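Long-range contacts in neural-cadherin (Drosophila melanogaster, PDB 3UBH), which mediates calcium-dependent, homophilic adhesion between cells through a long chain of extracellular cadherin domains, four of which make up this fragment: residues Asn389-Phe394 with Thr411-Thr416; Ile395-Asp400 with Ser407-Val412. One frame throughout, in Å; residues are numbered along the deposited sequence.

Contact 1. Residues Asn389-Phe394 with Thr411-Thr416; sequences NAYYEF and TVRVYT
The ring of Phe394 has Val412 over one face, with CB 3.8 Å from the ring centroid in a CH-pi contact, 21° off the ring normal. CG1 of the same valine follows on to CZ, while at the ring edge CE2 meets Val414 CG2 at 3.9 Å. Phe394 carries CG between its backbone N and carbonyl carbon (chi1 63°), and this turn lays the ring alongside Val412. Were Phe394 replaced by an alanine, Val412 and Val414 would probably lose part of their cover and Phe369, whose ring stacks on Phe394, its aromatic partner. On the other side of the sheet Tyr391 turns an edge to one face of Tyr415, the centroids 5.0 Å apart and the planes at 62°. Tyr391 OH reaches on to the aliphatic part of Arg413, 3.6 Å from its CD, and makes a weak hydrogen bond to Glu393 OE2; the Arg413 guanidinium is salt-bridged to Asp328.

These pairs decorate an antiparallel beta hairpin, the last two long strands of a cadherin domain, a Greek-key beta sandwich. Tyr392 and Val414 form one hydrogen-bonded pair, with Val414 N to Tyr392 O at 2.8 Å; Phe394 and Val412 form the next, with Val412 N to Phe394 O at 2.7 Å. Tyr392, Phe394, Val412 and Val414 are buried on one face, and the hydroxyl of Tyr392 is satisfied by Leu383 O. At the open end of the hairpin, Thr416 N bonds to Ala390 O at 2.9 Å.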
ATOM      1  N   ASN A 389     -39.826 -33.596 -33.728  1.00 65.03           N
ATOM      2  CA  ASN A 389     -38.664 -34.452 -33.956  1.00 62.91           C
ATOM      3  C   ASN A 389     -38.134 -35.119 -32.692  1.00 59.01           C
ATOM      4  O   ASN A 389     -37.139 -35.841 -32.734  1.00 58.18           O
ATOM      5  CB  ASN A 389     -37.566 -33.689 -34.711  1.00 64.44           C
ATOM      6  CG  ASN A 389     -37.922 -33.450 -36.178  1.00 68.92           C
ATOM      7  OD1 ASN A 389     -38.514 -34.306 -36.845  1.00 70.86           O
ATOM      8  ND2 ASN A 389     -37.560 -32.280 -36.686  1.00 72.65           N
ATOM      9  N   ALA A 390     -38.827 -34.874 -31.581  1.00 56.89           N
ATOM     10  CA  ALA A 390     -38.562 -35.506 -30.287  1.00 54.15           C
ATOM     11  C   ALA A 390     -37.111 -35.351 -29.805  1.00 52.46           C
ATOM     12  O   ALA A 390     -36.513 -36.298 -29.279  1.00 52.30           O
ATOM     13  CB  ALA A 390     -38.989 -36.982 -30.311  1.00 53.71           C
ATOM     14  N   TYR A 391     -36.562 -34.150 -29.947  1.00 51.63           N
ATOM     15  CA  TYR A 391     -35.130 -33.947 -29.778  1.00 50.09           C
ATOM     16  C   TYR A 391     -34.766 -32.497 -29.511  1.00 49.46           C
ATOM     17  O   TYR A 391     -35.206 -31.596 -30.212  1.00 51.41           O
ATOM     18  CB  TYR A 391     -34.428 -34.431 -31.047  1.00 51.63           C
ATOM     19  CG  TYR A 391     -32.965 -34.084 -31.187  1.00 51.93           C
ATOM     20  CD1 TYR A 391     -31.979 -34.886 -30.620  1.00 50.71           C
ATOM     21  CD2 TYR A 391     -32.561 -32.975 -31.934  1.00 53.03           C
ATOM     22  CE1 TYR A 391     -30.627 -34.573 -30.779  1.00 50.69           C
ATOM     23  CE2 TYR A 391     -31.225 -32.660 -32.089  1.00 51.78           C
ATOM     24  CZ  TYR A 391     -30.272 -33.463 -31.515  1.00 51.49           C
ATOM     25  OH  TYR A 391     -28.948 -33.154 -31.663  1.00 54.34           O
ATOM     26  N   TYR A 392     -33.932 -32.281 -28.506  1.00 47.52           N
ATOM     27  CA  TYR A 392     -33.414 -30.960 -28.204  1.00 47.04           C
ATOM     28  C   TYR A 392     -31.898 -30.957 -28.299  1.00 46.15           C
ATOM     29  O   TYR A 392     -31.242 -31.865 -27.794  1.00 45.14           O
ATOM     30  CB  TYR A 392     -33.872 -30.521 -26.819  1.00 46.46           C
ATOM     31  CG  TYR A 392     -35.373 -30.380 -26.707  1.00 47.93           C
ATOM     32  CD1 TYR A 392     -36.173 -31.471 -26.361  1.00 47.02           C
ATOM     33  CD2 TYR A 392     -36.001 -29.161 -26.961  1.00 49.62           C
ATOM     34  CE1 TYR A 392     -37.555 -31.352 -26.267  1.00 47.43           C
ATOM     35  CE2 TYR A 392     -37.389 -29.038 -26.870  1.00 51.41           C
ATOM     36  CZ  TYR A 392     -38.156 -30.143 -26.519  1.00 50.21           C
ATOM     37  OH  TYR A 392     -39.533 -30.026 -26.415  1.00 52.76           O
ATOM     38  N   GLU A 393     -31.357 -29.950 -28.982  1.00 47.14           N
ATOM     39  CA  GLU A 393     -29.918 -29.737 -29.082  1.00 47.05           C
ATOM     40  C   GLU A 393     -29.557 -28.305 -28.686  1.00 47.12           C
ATOM     41  O   GLU A 393     -29.963 -27.353 -29.351  1.00 49.38           O
ATOM     42  CB  GLU A 393     -29.415 -30.025 -30.495  1.00 48.75           C
ATOM     43  CG  GLU A 393     -27.911 -30.117 -30.551  1.00 50.69           C
ATOM     44  CD  GLU A 393     -27.335 -29.980 -31.941  1.00 55.95           C
ATOM     45  OE1 GLU A 393     -27.489 -28.892 -32.548  1.00 58.96           O
ATOM     46  OE2 GLU A 393     -26.696 -30.952 -32.407  1.00 57.41           O
ATOM     47  N   PHE A 394     -28.790 -28.156 -27.611  1.00 45.46           N
ATOM     48  CA  PHE A 394     -28.439 -26.835 -27.098  1.00 45.92           C
ATOM     49  C   PHE A 394     -27.067 -26.774 -26.415  1.00 44.90           C
ATOM     50  O   PHE A 394     -26.378 -27.783 -26.258  1.00 43.89           O
ATOM     51  CB  PHE A 394     -29.513 -26.353 -26.128  1.00 46.04           C
ATOM     52  CG  PHE A 394     -29.646 -27.212 -24.896  1.00 45.53           C
ATOM     53  CD1 PHE A 394     -28.904 -26.922 -23.741  1.00 45.85           C
ATOM     54  CD2 PHE A 394     -30.499 -28.307 -24.884  1.00 44.08           C
ATOM     55  CE1 PHE A 394     -29.026 -27.702 -22.604  1.00 44.01           C
ATOM     56  CE2 PHE A 394     -30.623 -29.090 -23.752  1.00 43.64           C
ATOM     57  CZ  PHE A 394     -29.888 -28.785 -22.607  1.00 44.00           C
ATOM     58  N   THR A 411     -21.999 -29.089 -26.116  1.00 44.83           N
ATOM     59  CA  THR A 411     -23.285 -29.457 -26.691  1.00 44.59           C
ATOM     60  C   THR A 411     -24.037 -30.333 -25.686  1.00 43.61           C
ATOM     61  O   THR A 411     -23.420 -31.140 -24.984  1.00 43.75           O
ATOM     62  CB  THR A 411     -23.071 -30.220 -28.010  1.00 46.18           C
ATOM     63  OG1 THR A 411     -22.236 -29.443 -28.888  1.00 48.01           O
ATOM     64  CG2 THR A 411     -24.392 -30.534 -28.686  1.00 46.28           C
ATOM     65  N   VAL A 412     -25.357 -30.158 -25.606  1.00 43.00           N
ATOM     66  CA  VAL A 412     -26.227 -31.102 -24.892  1.00 42.13           C
ATOM     67  C   VAL A 412     -27.350 -31.582 -25.812  1.00 42.40           C
ATOM     68  O   VAL A 412     -28.011 -30.768 -26.481  1.00 41.96           O
ATOM     69  CB  VAL A 412     -26.837 -30.489 -23.624  1.00 41.94           C
ATOM     70  CG1 VAL A 412     -27.760 -31.483 -22.925  1.00 41.30           C
ATOM     71  CG2 VAL A 412     -25.756 -30.087 -22.686  1.00 42.17           C
ATOM     72  N   ARG A 413     -27.546 -32.903 -25.843  1.00 42.53           N
ATOM     73  CA  ARG A 413     -28.600 -33.518 -26.642  1.00 43.40           C
ATOM     74  C   ARG A 413     -29.577 -34.182 -25.697  1.00 43.52           C
ATOM     75  O   ARG A 413     -29.181 -34.961 -24.814  1.00 44.57           O
ATOM     76  CB  ARG A 413     -28.032 -34.556 -27.626  1.00 44.55           C
ATOM     77  CG  ARG A 413     -27.054 -34.000 -28.678  1.00 45.69           C
ATOM     78  CD  ARG A 413     -26.582 -35.042 -29.712  1.00 48.05           C
ATOM     79  NE  ARG A 413     -25.790 -36.150 -29.165  1.00 49.12           N
ATOM     80  CZ  ARG A 413     -24.509 -36.084 -28.795  1.00 51.22           C
ATOM     81  NH1 ARG A 413     -23.819 -34.952 -28.885  1.00 52.26           N
ATOM     82  NH2 ARG A 413     -23.907 -37.163 -28.308  1.00 52.23           N
ATOM     83  N   VAL A 414     -30.856 -33.873 -25.857  1.00 43.38           N
ATOM     84  CA  VAL A 414     -31.877 -34.569 -25.093  1.00 43.36           C
ATOM     85  C   VAL A 414     -32.806 -35.280 -26.074  1.00 43.74           C
ATOM     86  O   VAL A 414     -33.508 -34.623 -26.837  1.00 44.18           O
ATOM     87  CB  VAL A 414     -32.675 -33.600 -24.178  1.00 43.79           C
ATOM     88  CG1 VAL A 414     -33.746 -34.343 -23.392  1.00 43.98           C
ATOM     89  CG2 VAL A 414     -31.750 -32.835 -23.230  1.00 43.81           C
ATOM     90  N   TYR A 415     -32.792 -36.613 -26.079  1.00 43.99           N
ATOM     91  CA  TYR A 415     -33.730 -37.383 -26.899  1.00 44.53           C
ATOM     92  C   TYR A 415     -34.977 -37.738 -26.087  1.00 44.61           C
ATOM     93  O   TYR A 415     -34.895 -38.360 -25.031  1.00 45.32           O
ATOM     94  CB  TYR A 415     -33.085 -38.658 -27.446  1.00 45.64           C
ATOM     95  CG  TYR A 415     -31.956 -38.469 -28.449  1.00 46.93           C
ATOM     96  CD1 TYR A 415     -32.170 -38.659 -29.818  1.00 48.04           C
ATOM     97  CD2 TYR A 415     -30.659 -38.143 -28.028  1.00 47.24           C
ATOM     98  CE1 TYR A 415     -31.125 -38.512 -30.745  1.00 49.57           C
ATOM     99  CE2 TYR A 415     -29.607 -37.992 -28.948  1.00 48.11           C
ATOM    100  CZ  TYR A 415     -29.848 -38.184 -30.299  1.00 49.31           C
ATOM    101  OH  TYR A 415     -28.815 -38.037 -31.199  1.00 51.11           O
ATOM    102  N   THR A 416     -36.137 -37.344 -26.580  1.00 44.44           N
ATOM    103  CA  THR A 416     -37.369 -37.614 -25.866  1.00 44.76           C
ATOM    104  C   THR A 416     -38.187 -38.718 -26.536  1.00 45.17           C
ATOM    105  O   THR A 416     -37.905 -39.133 -27.658  1.00 45.06           O
ATOM    106  CB  THR A 416     -38.242 -36.362 -25.804  1.00 45.36           C
ATOM    107  OG1 THR A 416     -38.469 -35.897 -27.142  1.00 46.68           O
ATOM    108  CG2 THR A 416     -37.574 -35.261 -24.988  1.00 44.59           C
TER

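Contact 2. Residues Ile395-Asp400 with Ser407-Val412; sequences IVTAKD and SGVATV. With CA (calcium ion), chain G.
Ile395 touches Val409 through its CG2 branch, which stands anti to the backbone N while CG1 lies beside that N (chi1 -60°). The methyl comes within 3.8 Å of Val409 CG1, the two side chains meeting at a slant. That same CG1 also receives Thr397, whose side chain runs alongside Val409: OG1, placed beside its own backbone N by chi1 -55°, is 3.6 Å from Val409 CG1. The other branch of Thr397 lies the other way along the same face, CG2 3.6 Å from Ser407 OG. Lys399 adds a looser contact, its CG 4.0 Å from Ser407 OG, before the chain bends and leads its amine away from the opposite strand.

On the reverse face alanine and glycine keep the side chains short at three positions: Ala398 is paired with Gly408 and Ala410 with Val396, and Phe324 packs on Val396, Ala398 and Ala410. Four backbone bonds tie the strands in this antiparallel ladder, among them Ala398 N to Gly408 O and Gly408 N to Ala398 O, both 2.8 Å.

Beyond the last pair, Asp400 binds a calcium ion through OD2 at 2.7 Å. Asn318, Asn320, Asp351, Asp353 and Asn357 complete the site. While OD2 reaches the metal, OD1 accepts hydrogen bonds from Gly402 N and Lys406 N in the turn; together these probably steady the rotation of the carboxylate and couple the hairpin turn to the calcium-bound junction with the preceding domain.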
ATOM      1  N   ILE A 395     -26.705 -25.579 -25.972  1.00 45.54           N
ATOM      2  CA  ILE A 395     -25.379 -25.331 -25.453  1.00 45.11           C
ATOM      3  C   ILE A 395     -25.428 -24.955 -23.974  1.00 45.24           C
ATOM      4  O   ILE A 395     -26.252 -24.127 -23.567  1.00 47.07           O
ATOM      5  CB  ILE A 395     -24.679 -24.241 -26.295  1.00 46.44           C
ATOM      6  CG1 ILE A 395     -24.587 -24.715 -27.746  1.00 46.94           C
ATOM      7  CG2 ILE A 395     -23.295 -23.930 -25.740  1.00 45.42           C
ATOM      8  CD1 ILE A 395     -23.918 -23.755 -28.687  1.00 49.98           C
ATOM      9  N   VAL A 396     -24.570 -25.594 -23.180  1.00 44.32           N
ATOM     10  CA  VAL A 396     -24.299 -25.182 -21.801  1.00 44.92           C
ATOM     11  C   VAL A 396     -23.042 -24.334 -21.778  1.00 45.82           C
ATOM     12  O   VAL A 396     -22.012 -24.677 -22.397  1.00 45.09           O
ATOM     13  CB  VAL A 396     -23.948 -26.345 -20.859  1.00 44.33           C
ATOM     14  CG1 VAL A 396     -24.706 -26.210 -19.551  1.00 45.01           C
ATOM     15  CG2 VAL A 396     -24.190 -27.665 -21.511  1.00 43.19           C
ATOM     16  N   THR A 397     -23.110 -23.247 -21.028  1.00 47.24           N
ATOM     17  CA  THR A 397     -21.943 -22.436 -20.808  1.00 47.96           C
ATOM     18  C   THR A 397     -21.578 -22.621 -19.358  1.00 48.81           C
ATOM     19  O   THR A 397     -22.474 -22.722 -18.519  1.00 49.98           O
ATOM     20  CB  THR A 397     -22.238 -20.967 -21.107  1.00 49.61           C
ATOM     21  OG1 THR A 397     -22.759 -20.859 -22.437  1.00 48.76           O
ATOM     22  CG2 THR A 397     -20.974 -20.127 -20.980  1.00 50.32           C
ATOM     23  N   ALA A 398     -20.276 -22.737 -19.083  1.00 48.97           N
ATOM     24  CA  ALA A 398     -19.733 -22.523 -17.736  1.00 50.62           C
ATOM     25  C   ALA A 398     -18.842 -21.277 -17.763  1.00 51.93           C
ATOM     26  O   ALA A 398     -17.809 -21.235 -18.451  1.00 51.40           O
ATOM     27  CB  ALA A 398     -18.973 -23.730 -17.243  1.00 50.07           C
ATOM     28  N   LYS A 399     -19.269 -20.263 -17.018  1.00 54.24           N
ATOM     29  CA  LYS A 399     -18.712 -18.916 -17.095  1.00 56.08           C
ATOM     30  C   LYS A 399     -18.087 -18.605 -15.746  1.00 58.03           C
ATOM     31  O   LYS A 399     -18.770 -18.709 -14.716  1.00 60.17           O
ATOM     32  CB  LYS A 399     -19.863 -17.948 -17.368  1.00 57.78           C
ATOM     33  CG  LYS A 399     -19.518 -16.502 -17.651  1.00 60.91           C
ATOM     34  CD  LYS A 399     -20.705 -15.618 -17.245  1.00 65.67           C
ATOM     35  CE  LYS A 399     -21.265 -14.810 -18.419  1.00 68.71           C
ATOM     36  NZ  LYS A 399     -20.441 -13.624 -18.802  1.00 70.41           N
ATOM     37  N   ASP A 400     -16.805 -18.246 -15.727  1.00 57.90           N
ATOM     38  CA  ASP A 400     -16.159 -17.900 -14.458  1.00 59.94           C
ATOM     39  C   ASP A 400     -16.490 -16.475 -14.028  1.00 62.66           C
ATOM     40  O   ASP A 400     -17.138 -15.729 -14.769  1.00 63.08           O
ATOM     41  CB  ASP A 400     -14.635 -18.163 -14.470  1.00 59.38           C
ATOM     42  CG  ASP A 400     -13.855 -17.188 -15.356  1.00 59.53           C
ATOM     43  OD1 ASP A 400     -14.178 -15.981 -15.386  1.00 60.67           O
ATOM     44  OD2 ASP A 400     -12.888 -17.636 -16.007  1.00 59.42           O
ATOM     45  N   SER A 407     -15.094 -18.248 -20.757  1.00 55.47           N
ATOM     46  CA  SER A 407     -16.176 -19.228 -20.916  1.00 54.13           C
ATOM     47  C   SER A 407     -15.753 -20.608 -21.411  1.00 52.51           C
ATOM     48  O   SER A 407     -14.831 -20.744 -22.227  1.00 52.83           O
ATOM     49  CB  SER A 407     -17.230 -18.699 -21.884  1.00 55.10           C
ATOM     50  OG  SER A 407     -18.178 -17.917 -21.193  1.00 57.29           O
ATOM     51  N   GLY A 408     -16.457 -21.621 -20.912  1.00 50.99           N
ATOM     52  CA  GLY A 408     -16.411 -22.967 -21.471  1.00 49.55           C
ATOM     53  C   GLY A 408     -17.786 -23.357 -22.007  1.00 48.57           C
ATOM     54  O   GLY A 408     -18.818 -22.985 -21.432  1.00 48.38           O
ATOM     55  N   VAL A 409     -17.804 -24.101 -23.112  1.00 47.80           N
ATOM     56  CA  VAL A 409     -19.064 -24.528 -23.715  1.00 46.95           C
ATOM     57  C   VAL A 409     -19.070 -25.996 -24.157  1.00 46.39           C
ATOM     58  O   VAL A 409     -18.024 -26.560 -24.515  1.00 46.83           O
ATOM     59  CB  VAL A 409     -19.448 -23.629 -24.897  1.00 48.14           C
ATOM     60  CG1 VAL A 409     -20.076 -22.315 -24.411  1.00 48.31           C
ATOM     61  CG2 VAL A 409     -18.236 -23.366 -25.744  1.00 49.40           C
ATOM     62  N   ALA A 410     -20.264 -26.599 -24.126  1.00 45.33           N
ATOM     63  CA  ALA A 410     -20.484 -27.984 -24.584  1.00 44.72           C
ATOM     64  C   ALA A 410     -21.893 -28.192 -25.142  1.00 44.24           C
ATOM     65  O   ALA A 410     -22.856 -27.552 -24.710  1.00 43.50           O
ATOM     66  CB  ALA A 410     -20.215 -28.977 -23.465  1.00 43.98           C
ATOM     67  N   THR A 411     -21.999 -29.089 -26.116  1.00 44.83           N
ATOM     68  CA  THR A 411     -23.285 -29.457 -26.691  1.00 44.59           C
ATOM     69  C   THR A 411     -24.037 -30.333 -25.686  1.00 43.61           C
ATOM     70  O   THR A 411     -23.420 -31.140 -24.984  1.00 43.75           O
ATOM     71  CB  THR A 411     -23.071 -30.220 -28.010  1.00 46.18           C
ATOM     72  OG1 THR A 411     -22.236 -29.443 -28.888  1.00 48.01           O
ATOM     73  CG2 THR A 411     -24.392 -30.534 -28.686  1.00 46.28           C
ATOM     74  N   VAL A 412     -25.357 -30.158 -25.606  1.00 43.00           N
ATOM     75  CA  VAL A 412     -26.227 -31.102 -24.892  1.00 42.13           C
ATOM     76  C   VAL A 412     -27.350 -31.582 -25.812  1.00 42.40           C
ATOM     77  O   VAL A 412     -28.011 -30.768 -26.481  1.00 41.96           O
ATOM     78  CB  VAL A 412     -26.837 -30.489 -23.624  1.00 41.94           C
ATOM     79  CG1 VAL A 412     -27.760 -31.483 -22.925  1.00 41.30           C
ATOM     80  CG2 VAL A 412     -25.756 -30.087 -22.686  1.00 42.17           C
TER
HETATM   81 CA    CA G 857     -10.782 -18.921 -14.908  1.00 52.86          CA

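Overall arrangement
Contacts 1 and 2 are successive lengths of one antiparallel hairpin, strands 391-400 and 407-417, with centres about 16 Å apart and Thr411 and Val412 common to both. The hairpin forms the middle of a four-stranded sheet flanked by strands 328-335 and 360-364. Its two ends differ in character: contact 1, toward the chain terminus, is built round aromatic rings, whereas contact 2 carries smaller residues and ends at the calcium ion held by Asp400. Contact 2 therefore lies next to the linker to the preceding cadherin domain, where bound calcium is expected to stiffen the connection, while contact 1 continues the same ladder toward the far, C-terminal end of the domain.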